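Local coordinates for protein aminotransferase AspB (Helicobacter pylori 26695, PDB 3EZS) that probably transfers amino groups between amino acids and keto acids with pyridoxal 5'-phosphate as cofactor, as class I and II aminotransferases do, at residues A[35-38]-A[39-43]; A[171-174]-A[175-179]; A[359-362]-A[363-367]. All coordinates share one frame; numbering follows the deposited sequence.

Contact 1 (A[35-38]-A[39-43]); sequences FETP and KFIQD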
loop_
_atom_site.group_PDB
_atom_site.type_symbol
_atom_site.label_atom_id
_atom_site.label_comp_id
_atom_site.label_asym_id
_atom_site.label_seq_id
_atom_site.Cartn_x
_atom_site.Cartn_y
_atom_site.Cartn_z
ATOM N N PHE A 35 -10.170 -9.793 -20.163
ATOM C CA PHE A 35 -9.860 -11.204 -20.373
ATOM C C PHE A 35 -9.760 -11.914 -19.037
ATOM O O PHE A 35 -9.539 -11.288 -18.011
ATOM C CB PHE A 35 -8.531 -11.351 -21.113
ATOM C CG PHE A 35 -8.450 -10.545 -22.372
ATOM C CD1 PHE A 35 -9.353 -10.762 -23.404
ATOM C CD2 PHE A 35 -7.470 -9.587 -22.542
ATOM C CE1 PHE A 35 -9.294 -10.018 -24.575
ATOM C CE2 PHE A 35 -7.404 -8.843 -23.716
ATOM C CZ PHE A 35 -8.322 -9.061 -24.730
ATOM N N GLU A 36 -9.922 -13.224 -19.060
ATOM C CA GLU A 36 -9.824 -14.027 -17.859
ATOM C C GLU A 36 -8.367 -14.179 -17.459
ATOM O O GLU A 36 -7.456 -14.111 -18.291
ATOM C CB GLU A 36 -10.438 -15.404 -18.085
ATOM C CG GLU A 36 -11.919 -15.412 -18.383
ATOM C CD GLU A 36 -12.795 -14.890 -17.241
ATOM O OE1 GLU A 36 -12.435 -15.052 -16.050
ATOM O OE2 GLU A 36 -13.872 -14.334 -17.550
ATOM N N THR A 37 -8.136 -14.331 -16.167
ATOM C CA THR A 37 -6.785 -14.566 -15.673
ATOM C C THR A 37 -6.420 -16.017 -16.017
ATOM O O THR A 37 -7.243 -16.910 -15.819
ATOM C CB THR A 37 -6.708 -14.319 -14.159
ATOM O OG1 THR A 37 -6.920 -12.921 -13.916
ATOM C CG2 THR A 37 -5.329 -14.753 -13.607
ATOM N N PRO A 38 -5.228 -16.253 -16.592
ATOM C CA PRO A 38 -4.854 -17.628 -16.939
ATOM C C PRO A 38 -4.987 -18.612 -15.785
ATOM O O PRO A 38 -4.603 -18.303 -14.649
ATOM C CB PRO A 38 -3.395 -17.492 -17.368
ATOM C CG PRO A 38 -3.342 -16.100 -17.933
ATOM C CD PRO A 38 -4.205 -15.291 -17.029
ATOM N N LYS A 39 -5.536 -19.785 -16.091
ATOM C CA LYS A 39 -5.778 -20.839 -15.102
ATOM C C LYS A 39 -4.576 -21.168 -14.217
ATOM O O LYS A 39 -4.740 -21.302 -12.991
ATOM C CB LYS A 39 -6.213 -22.137 -15.787
ATOM C CG LYS A 39 -6.921 -23.094 -14.847
ATOM C CD LYS A 39 -6.801 -24.545 -15.248
ATOM C CE LYS A 39 -7.430 -25.446 -14.188
ATOM N NZ LYS A 39 -6.910 -26.833 -14.298
ATOM N N PHE A 40 -3.385 -21.304 -14.813
ATOM C CA PHE A 40 -2.202 -21.691 -14.025
ATOM C C PHE A 40 -1.869 -20.680 -12.911
ATOM O O PHE A 40 -1.351 -21.062 -11.861
ATOM C CB PHE A 40 -0.973 -21.964 -14.904
ATOM C CG PHE A 40 -0.210 -20.728 -15.340
ATOM C CD1 PHE A 40 -0.603 -20.008 -16.461
ATOM C CD2 PHE A 40 0.951 -20.342 -14.670
ATOM C CE1 PHE A 40 0.111 -18.888 -16.880
ATOM C CE2 PHE A 40 1.671 -19.229 -15.075
ATOM C CZ PHE A 40 1.260 -18.498 -16.187
ATOM N N ILE A 41 -2.167 -19.406 -13.162
ATOM C CA ILE A 41 -1.966 -18.325 -12.192
ATOM C C ILE A 41 -2.969 -18.497 -11.043
ATOM O O ILE A 41 -2.598 -18.450 -9.874
ATOM C CB ILE A 41 -2.110 -16.956 -12.891
ATOM C CG1 ILE A 41 -0.944 -16.766 -13.873
ATOM C CG2 ILE A 41 -2.139 -15.816 -11.906
ATOM C CD1 ILE A 41 -1.093 -15.570 -14.765
ATOM N N GLN A 42 -4.230 -18.744 -11.394
ATOM C CA GLN A 42 -5.269 -18.989 -10.420
ATOM C C GLN A 42 -4.977 -20.230 -9.583
ATOM O O GLN A 42 -5.200 -20.206 -8.387
ATOM C CB GLN A 42 -6.623 -19.160 -11.107
ATOM C CG GLN A 42 -7.125 -17.915 -11.885
ATOM C CD GLN A 42 -8.582 -18.056 -12.280
ATOM O OE1 GLN A 42 -9.413 -18.393 -11.431
ATOM N NE2 GLN A 42 -8.912 -17.774 -13.561
ATOM N N ASP A 43 -4.510 -21.312 -10.217
ATOM C CA ASP A 43 -4.151 -22.542 -9.515
ATOM C C ASP A 43 -2.977 -22.347 -8.541
ATOM O O ASP A 43 -2.930 -22.978 -7.482
ATOM C CB ASP A 43 -3.817 -23.670 -10.510
ATOM C CG ASP A 43 -5.050 -24.210 -11.253
ATOM O OD1 ASP A 43 -6.214 -23.968 -10.824
ATOM O OD2 ASP A 43 -4.838 -24.896 -12.278
HETATM O O HOH W 1 -11.476 -17.678 -14.959
#
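Thr37 meets the helix with both backbone and side chain. Gln42 NE2 donates to Thr37 O at 2.9 Å; the N-H...O angle of 164° makes the bond nearly straight, and the acceptor lies in the plane of the Gln42 amide, although the donor sits 33° out of the Thr37 carbonyl plane. Thr37 CG2, set anti to the backbone N, lies 3.8 Å from Ile41 CG2, and the two side chains cross at about a right angle. This torsion leaves Thr37 OG1 to bond Ser234 O. A water is the second partner of Gln42 NE2, accepting from it at 2.9 Å and donating to Glu36 OE1 at 3.0 Å. Pro38 occupies the N-cap position of helix 39-46. Its carbonyl oxygen receives two weak bonds, from Ile41 N at 3.1 Å and Gln42 N at 3.3 Å, which start the first turn. The proline ring runs alongside Ile41, with Pro38 CD 3.9 Å from Ile41 CD1, while Pro38 CB approaches the Phe40 ring obliquely, 3.8 Å from CE1. Helix 280-299 backs this apolar face: Pro38 rests on His281 and Phe285, Ile41 on His281. Gln42 OE1 bonds Thr49 OG1 of the second subunit. With NE2 and OE1 both engaged, the rotation of the Gln42 amide is fixed, and one side chain couples the start of this helix to the dimer interface.

Contact 2 (A[171-174]-A[175-179]); sequences LSLE and ELISW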
loop_
_atom_site.group_PDB
_atom_site.type_symbol
_atom_site.label_atom_id
_atom_site.label_comp_id
_atom_site.label_asym_id
_atom_site.label_seq_id
_atom_site.Cartn_x
_atom_site.Cartn_y
_atom_site.Cartn_z
ATOM N N LEU A 171 9.690 6.048 -27.231
ATOM C CA LEU A 171 11.012 6.604 -27.457
ATOM C C LEU A 171 11.977 5.516 -27.910
ATOM O O LEU A 171 11.978 4.403 -27.370
ATOM C CB LEU A 171 11.528 7.245 -26.176
ATOM C CG LEU A 171 10.727 8.429 -25.595
ATOM C CD1 LEU A 171 11.363 8.885 -24.296
ATOM C CD2 LEU A 171 10.631 9.595 -26.576
ATOM N N SER A 172 12.792 5.845 -28.902
ATOM C CA SER A 172 13.773 4.926 -29.436
ATOM C C SER A 172 14.948 4.788 -28.472
ATOM O O SER A 172 15.089 5.549 -27.518
ATOM C CB SER A 172 14.291 5.456 -30.773
ATOM O OG SER A 172 15.096 6.609 -30.566
ATOM N N LEU A 173 15.809 3.818 -28.749
ATOM C CA LEU A 173 16.998 3.596 -27.949
ATOM C C LEU A 173 17.826 4.879 -27.942
ATOM O O LEU A 173 18.293 5.328 -26.891
ATOM C CB LEU A 173 17.807 2.430 -28.535
ATOM C CG LEU A 173 18.805 1.668 -27.668
ATOM C CD1 LEU A 173 18.174 1.173 -26.370
ATOM C CD2 LEU A 173 19.368 0.496 -28.456
ATOM N N GLU A 174 17.949 5.502 -29.108
ATOM C CA GLU A 174 18.748 6.715 -29.260
ATOM C C GLU A 174 18.167 7.890 -28.477
ATOM O O GLU A 174 18.903 8.681 -27.898
ATOM C CB GLU A 174 18.906 7.094 -30.747
ATOM C CG GLU A 174 19.731 6.119 -31.603
ATOM C CD GLU A 174 19.014 4.803 -31.999
ATOM O OE1 GLU A 174 17.778 4.641 -31.793
ATOM O OE2 GLU A 174 19.714 3.915 -32.538
ATOM N N GLU A 175 16.846 8.004 -28.478
ATOM C CA GLU A 175 16.152 9.047 -27.722
ATOM C C GLU A 175 16.374 8.850 -26.235
ATOM O O GLU A 175 16.650 9.811 -25.523
ATOM C CB GLU A 175 14.645 9.066 -28.054
ATOM C CG GLU A 175 14.402 9.567 -29.453
ATOM C CD GLU A 175 12.958 9.588 -29.887
ATOM O OE1 GLU A 175 12.265 8.545 -29.884
ATOM O OE2 GLU A 175 12.537 10.665 -30.327
ATOM N N LEU A 176 16.255 7.606 -25.773
ATOM C CA LEU A 176 16.457 7.279 -24.353
ATOM C C LEU A 176 17.895 7.557 -23.931
ATOM O O LEU A 176 18.139 8.008 -22.816
ATOM C CB LEU A 176 16.065 5.820 -24.048
ATOM C CG LEU A 176 14.572 5.402 -24.206
ATOM C CD1 LEU A 176 14.401 3.896 -24.155
ATOM C CD2 LEU A 176 13.673 6.048 -23.177
ATOM N N ILE A 177 18.838 7.299 -24.827
ATOM C CA ILE A 177 20.272 7.545 -24.563
ATOM C C ILE A 177 20.522 9.027 -24.292
ATOM O O ILE A 177 21.238 9.371 -23.343
ATOM C CB ILE A 177 21.165 7.023 -25.714
ATOM C CG1 ILE A 177 21.223 5.489 -25.671
ATOM C CG2 ILE A 177 22.596 7.576 -25.598
ATOM C CD1 ILE A 177 21.831 4.823 -26.970
ATOM N N SER A 178 19.899 9.896 -25.101
ATOM C CA SER A 178 20.010 11.348 -24.913
ATOM C C SER A 178 19.516 11.769 -23.540
ATOM O O SER A 178 20.153 12.585 -22.882
ATOM C CB SER A 178 19.221 12.114 -25.971
ATOM O OG SER A 178 19.752 11.889 -27.260
ATOM N N TRP A 179 18.389 11.206 -23.117
ATOM C CA TRP A 179 17.838 11.512 -21.799
ATOM C C TRP A 179 18.768 11.052 -20.687
ATOM O O TRP A 179 18.957 11.774 -19.721
ATOM C CB TRP A 179 16.461 10.895 -21.600
ATOM C CG TRP A 179 15.333 11.695 -22.159
ATOM C CD1 TRP A 179 14.603 11.411 -23.268
ATOM C CD2 TRP A 179 14.805 12.923 -21.630
ATOM N NE1 TRP A 179 13.655 12.370 -23.463
ATOM C CE2 TRP A 179 13.746 13.312 -22.470
ATOM C CE3 TRP A 179 15.104 13.710 -20.514
ATOM C CZ2 TRP A 179 12.985 14.469 -22.242
ATOM C CZ3 TRP A 179 14.350 14.872 -20.291
ATOM C CH2 TRP A 179 13.307 15.233 -21.154
HETATM O O HOH W 2 21.407 9.516 -28.532
#
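A capping box made by Ser172 and Glu175 opens helix 173-186, the helix of the beta-alpha-beta unit that runs from strand 157-160 to strand 189-193. Its two reciprocal bonds are both well formed. Glu175 N donates to Ser172 OG at 3.1 Å, and Ser172 N donates to Glu175 OE1 at 2.9 Å with an N-H...O angle of 169°; Glu175 OE1 receives it on its anti lone pair, the one away from OE2. The serine hydroxyl is placed for this by a chi1 of 70°, which sets OG between the backbone N and the carbonyl carbon. From there it also makes a weak bond to the same OE1 at 3.5 Å. Arg169 forms a salt bridge with Glu175 OE2, so both carboxylate oxygens are engaged and the group is held against rotation; the positive charge would probably stabilise the ionised form.

Behind the cap, Leu176 N bonds Ser172 O at 2.9 Å, nearly in line with the C=O bond, and Ile177 N bonds Leu173 O at the same length. Next in the series, Glu174 O accepts from Ser178 N and from a water, and the water is also hydrogen-bonded to Ser178 OG.

The apolar side is led by Leu171, the residue just before the N-cap. Leu171 CD1 lies 3.8 Å from Leu176 CD2, the two side chains crossing obliquely, and it comes within 4.2 Å of Trp179 CD1. Leu171 and Trp179 both rest on Leu160 of strand 157-160, whereas Leu176 and Ile177 pack on Ala211 of helix 208-214. Leu171 and Leu176 thus form a hydrophobic staple beside the capping box, and the two motifs together begin the helix of this beta-alpha-beta crossover.

Contact 3 (A[359-362]-A[363-367]); sequences PLLE and KPLEI
Leu361 and Leu365 form the tightly packed side of this turn of helix 358-372. Leu365 N donates to Leu361 O at 3.0 Å with an N-H...O angle of 158°. The torsion that sets Leu365 CG anti to its carbonyl carbon (chi1 -65°) lays the side chain back over the preceding turn, bringing CD1 to 3.8 Å from Leu361 CB. Both leucines are buried against helix 280-299, touching Asn292 and Ile299 respectively. Pro364 is buried too; its ring abuts the carbonyl oxygens of the turn before, with Pro364 CD 3.3 Å from Leu360 O.

The solvent side is looser. Glu362 and Glu366 are joined through the backbone, Glu366 N to Glu362 O at 3.2 Å, while their carboxylates stay apart, Glu362 OE1 lying 5.9 Å from Glu366 OE2. At exposed Lys363 a water takes the place of the helical bond: it accepts from Lys363 N at 2.9 Å and donates to Pro359 O at 2.8 Å.

Since Pro364 N carries no hydrogen and Lys363 N turns to water, two successive bonds to the preceding turn are missing. The helix is kinked here, and the helical bonds resume at Leu365 N and Glu366 N, the first of them on the buried side.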
loop_
_atom_site.group_PDB
_atom_site.type_symbol
_atom_site.label_atom_id
_atom_site.label_comp_id
_atom_site.label_asym_id
_atom_site.label_seq_id
_atom_site.Cartn_x
_atom_site.Cartn_y
_atom_site.Cartn_z
ATOM N N PRO A 359 -12.248 -9.566 -32.818
ATOM C CA PRO A 359 -13.485 -9.554 -33.596
ATOM C C PRO A 359 -14.578 -8.608 -33.075
ATOM O O PRO A 359 -15.399 -8.138 -33.867
ATOM C CB PRO A 359 -13.956 -11.015 -33.524
ATOM C CG PRO A 359 -12.738 -11.804 -33.153
ATOM C CD PRO A 359 -11.972 -10.900 -32.261
ATOM N N LEU A 360 -14.581 -8.325 -31.770
ATOM C CA LEU A 360 -15.583 -7.446 -31.167
ATOM C C LEU A 360 -15.385 -5.977 -31.544
ATOM O O LEU A 360 -16.323 -5.188 -31.442
ATOM C CB LEU A 360 -15.609 -7.607 -29.639
ATOM C CG LEU A 360 -15.842 -9.033 -29.110
ATOM C CD1 LEU A 360 -15.553 -9.171 -27.599
ATOM C CD2 LEU A 360 -17.265 -9.484 -29.458
ATOM N N LEU A 361 -14.184 -5.627 -32.010
ATOM C CA LEU A 361 -13.824 -4.258 -32.364
ATOM C C LEU A 361 -14.145 -3.835 -33.798
ATOM O O LEU A 361 -14.211 -2.648 -34.075
ATOM C CB LEU A 361 -12.304 -4.058 -32.153
ATOM C CG LEU A 361 -11.710 -4.272 -30.759
ATOM C CD1 LEU A 361 -10.181 -4.003 -30.763
ATOM C CD2 LEU A 361 -12.407 -3.385 -29.723
ATOM N N GLU A 362 -14.317 -4.792 -34.702
ATOM C CA GLU A 362 -14.487 -4.491 -36.131
ATOM C C GLU A 362 -15.625 -3.525 -36.400
ATOM O O GLU A 362 -15.418 -2.490 -37.035
ATOM C CB GLU A 362 -14.695 -5.761 -36.959
ATOM C CG GLU A 362 -13.565 -6.788 -36.866
ATOM C CD GLU A 362 -13.906 -8.093 -37.571
ATOM O OE1 GLU A 362 -14.691 -8.049 -38.557
ATOM O OE2 GLU A 362 -13.383 -9.153 -37.148
ATOM N N LYS A 363 -16.812 -3.855 -35.897
ATOM C CA LYS A 363 -17.971 -3.014 -36.105
ATOM C C LYS A 363 -17.836 -1.641 -35.449
ATOM O O LYS A 363 -17.915 -0.634 -36.148
ATOM C CB LYS A 363 -19.264 -3.734 -35.650
ATOM C CG LYS A 363 -20.561 -2.999 -35.965
ATOM C CD LYS A 363 -20.790 -2.908 -37.472
ATOM C CE LYS A 363 -22.089 -2.211 -37.802
ATOM N NZ LYS A 363 -22.268 -2.128 -39.278
ATOM N N PRO A 364 -17.654 -1.579 -34.117
ATOM C CA PRO A 364 -17.546 -0.250 -33.497
ATOM C C PRO A 364 -16.465 0.673 -34.060
ATOM O O PRO A 364 -16.689 1.882 -34.137
ATOM C CB PRO A 364 -17.235 -0.561 -32.035
ATOM C CG PRO A 364 -16.875 -1.977 -31.990
ATOM C CD PRO A 364 -17.583 -2.636 -33.097
ATOM N N LEU A 365 -15.318 0.126 -34.454
ATOM C CA LEU A 365 -14.246 0.969 -34.992
ATOM C C LEU A 365 -14.635 1.524 -36.348
ATOM O O LEU A 365 -14.314 2.670 -36.656
ATOM C CB LEU A 365 -12.905 0.217 -35.062
ATOM C CG LEU A 365 -12.255 -0.220 -33.739
ATOM C CD1 LEU A 365 -10.983 -1.020 -34.018
ATOM C CD2 LEU A 365 -11.947 0.971 -32.854
ATOM N N GLU A 366 -15.324 0.724 -37.165
ATOM C CA GLU A 366 -15.814 1.211 -38.465
ATOM C C GLU A 366 -16.836 2.344 -38.297
ATOM O O GLU A 366 -16.816 3.346 -39.036
ATOM C CB GLU A 366 -16.426 0.068 -39.273
ATOM C CG GLU A 366 -15.354 -0.884 -39.801
ATOM C CD GLU A 366 -15.892 -2.073 -40.612
ATOM O OE1 GLU A 366 -17.130 -2.319 -40.641
ATOM O OE2 GLU A 366 -15.041 -2.759 -41.234
ATOM N N ILE A 367 -17.717 2.167 -37.314
ATOM C CA ILE A 367 -18.741 3.143 -37.004
ATOM C C ILE A 367 -18.081 4.462 -36.612
ATOM O O ILE A 367 -18.425 5.527 -37.138
ATOM C CB ILE A 367 -19.659 2.631 -35.879
ATOM C CG1 ILE A 367 -20.527 1.481 -36.392
ATOM C CG2 ILE A 367 -20.588 3.726 -35.402
ATOM C CD1 ILE A 367 -21.332 0.760 -35.306
HETATM O O HOH W 3 -17.401 -6.418 -34.660
#

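From the N terminus, the three contacts follow one another in series, none nested in or crossing another, and each is local to one continuous stretch. Contact 1 turns the loop after helix 8-16 into helix 39-46 beside the second subunit. Contact 2 ends the loop after strand 157-160 and starts helix 173-186 against the seven-stranded sheet; it lies across the chain's centre from contact 1, their centres 36 Å apart. Contact 3 closes no loop, being a turn within the C-terminal helix 358-372. Contacts 1 and 3 approach to about 7 Å between nearest atoms without touching, yet both pack on helix 280-299, which thus ties the N-terminal segment to the C-terminal helix.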